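PDB 4LUA: N-acetyltransferase from Staphylococcus aureus subsp. aureus, which probably transfers an acetyl group from acetyl-coenzyme A to an amine of an acceptor substrate, as other GNAT-family N-acetyltransferases do. Local coordinates for residues S97-S100 with E101-F105. Residues are numbered along the deposited sequence; the frame is centred on the assembly and turned at random.
Sequences SINS and ELINF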
loop_
_atom_site.group_PDB
_atom_site.type_symbol
_atom_site.label_atom_id
_atom_site.label_comp_id
_atom_site.label_asym_id
_atom_site.label_seq_id
_atom_site.Cartn_x
_atom_site.Cartn_y
_atom_site.Cartn_z
ATOM N N SER A 97 3.726 7.747 -11.303
ATOM C CA SER A 97 4.316 9.003 -10.836
ATOM C C SER A 97 3.757 9.347 -9.454
ATOM O O SER A 97 4.503 9.644 -8.473
ATOM C CB SER A 97 4.007 10.133 -11.808
ATOM O OG SER A 97 4.870 11.214 -11.506
ATOM N N ILE A 98 2.432 9.264 -9.360
ATOM C CA ILE A 98 1.755 9.508 -8.090
ATOM C C ILE A 98 2.195 8.470 -7.041
ATOM O O ILE A 98 2.547 8.806 -5.890
ATOM C CB ILE A 98 0.186 9.396 -8.235
ATOM C CG1 ILE A 98 -0.360 10.410 -9.230
ATOM C CG2 ILE A 98 -0.533 9.565 -6.859
ATOM C CD1 ILE A 98 -0.105 11.724 -8.820
ATOM N N ASN A 99 2.180 7.184 -7.415
ATOM C CA ASN A 99 2.508 6.192 -6.415
ATOM C C ASN A 99 3.967 6.279 -6.000
ATOM O O ASN A 99 4.285 5.963 -4.846
ATOM C CB ASN A 99 2.154 4.741 -6.883
ATOM C CG ASN A 99 1.764 3.841 -5.715
ATOM O OD1 ASN A 99 1.172 4.336 -4.737
ATOM N ND2 ASN A 99 2.087 2.546 -5.813
ATOM N N SER A 100 4.875 6.669 -6.898
ATOM C CA SER A 100 6.292 6.783 -6.509
ATOM C C SER A 100 6.411 7.898 -5.492
ATOM O O SER A 100 7.205 7.738 -4.530
ATOM C CB SER A 100 7.203 7.109 -7.711
ATOM O OG SER A 100 7.338 5.940 -8.514
ATOM N N GLU A 101 5.665 8.994 -5.681
ATOM C CA GLU A 101 5.718 10.080 -4.671
ATOM C C GLU A 101 5.193 9.547 -3.330
ATOM O O GLU A 101 5.788 9.775 -2.246
ATOM C CB GLU A 101 4.924 11.299 -5.118
ATOM C CG GLU A 101 5.701 12.250 -5.992
ATOM C CD GLU A 101 4.847 13.451 -6.416
ATOM O OE1 GLU A 101 3.960 13.863 -5.622
ATOM O OE2 GLU A 101 5.052 13.961 -7.548
ATOM N N LEU A 102 4.122 8.741 -3.380
ATOM C CA LEU A 102 3.543 8.184 -2.155
ATOM C C LEU A 102 4.488 7.195 -1.430
ATOM O O LEU A 102 4.727 7.301 -0.208
ATOM C CB LEU A 102 2.182 7.503 -2.481
ATOM C CG LEU A 102 1.501 6.851 -1.282
ATOM C CD1 LEU A 102 1.213 7.832 -0.097
ATOM C CD2 LEU A 102 0.182 6.296 -1.786
ATOM N N ILE A 103 5.064 6.221 -2.154
ATOM C CA ILE A 103 5.913 5.224 -1.505
ATOM C C ILE A 103 7.237 5.894 -1.080
ATOM O O ILE A 103 7.783 5.559 -0.021
ATOM C CB ILE A 103 6.104 4.013 -2.435
ATOM C CG1 ILE A 103 4.753 3.394 -2.812
ATOM C CG2 ILE A 103 7.026 3.018 -1.757
ATOM C CD1 ILE A 103 3.851 2.982 -1.557
ATOM N N ASN A 104 7.769 6.859 -1.855
ATOM C CA ASN A 104 8.975 7.578 -1.370
ATOM C C ASN A 104 8.683 8.332 -0.057
ATOM O O ASN A 104 9.528 8.386 0.873
ATOM C CB ASN A 104 9.536 8.552 -2.407
ATOM C CG ASN A 104 10.561 7.899 -3.305
ATOM O OD1 ASN A 104 11.410 7.142 -2.835
ATOM N ND2 ASN A 104 10.518 8.222 -4.609
ATOM N N PHE A 105 7.470 8.919 0.011
ATOM C CA PHE A 105 7.080 9.516 1.274
ATOM C C PHE A 105 7.039 8.493 2.399
ATOM O O PHE A 105 7.545 8.800 3.498
ATOM C CB PHE A 105 5.725 10.275 1.130
ATOM C CG PHE A 105 5.014 10.433 2.438
ATOM C CD1 PHE A 105 5.272 11.491 3.269
ATOM C CD2 PHE A 105 4.144 9.426 2.844
ATOM C CE1 PHE A 105 4.634 11.616 4.526
ATOM C CE2 PHE A 105 3.592 9.462 4.072
ATOM C CZ PHE A 105 3.838 10.563 4.945
HETATM O O HOH W 1 3.552 13.243 -9.521
#
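Asn99 sets one face of its amide against Ile103 CG1 and meets Leu102 CD2 at its edge, through OD1, one turn further along helix 96-112. Its OD1 lies 3.7 Å from Leu102 CD2, while ND2 sits 4.1 Å from Ile103 CG1; ND2 donates a hydrogen bond to Asn89 OD1 on strand 83-91, which ties the helix to the sheet. Ile103 turns CG1 back beside its own backbone N (chi1 -58°), and this carbon comes within 3.3 Å of Asn99 O, the carbonyl that accepts the Ile103 N-H. That bond is short and nearly straight, 2.8 Å from Ile103 N to Asn99 O with 168° at the hydrogen. Phe132 of helix 127-135 packs on Asn99, Ser100 and Ile103. A water donates to Glu101 OE2 at 2.6 Å and also hydrogen-bonds Ser97 OG at 3.1 Å. Ser100 OG turns back to Lys96 O within the same helix. The helix is thus two-faced: on the buried side, aliphatic groups of Ile98 and Leu102 meet strand 65-75 and Ile103 meets helix 127-135, beside an amide whose polar atoms are both hydrogen-bonded, whereas on the exposed side the Glu101 carboxylate and the Ser97 hydroxyl are joined through water.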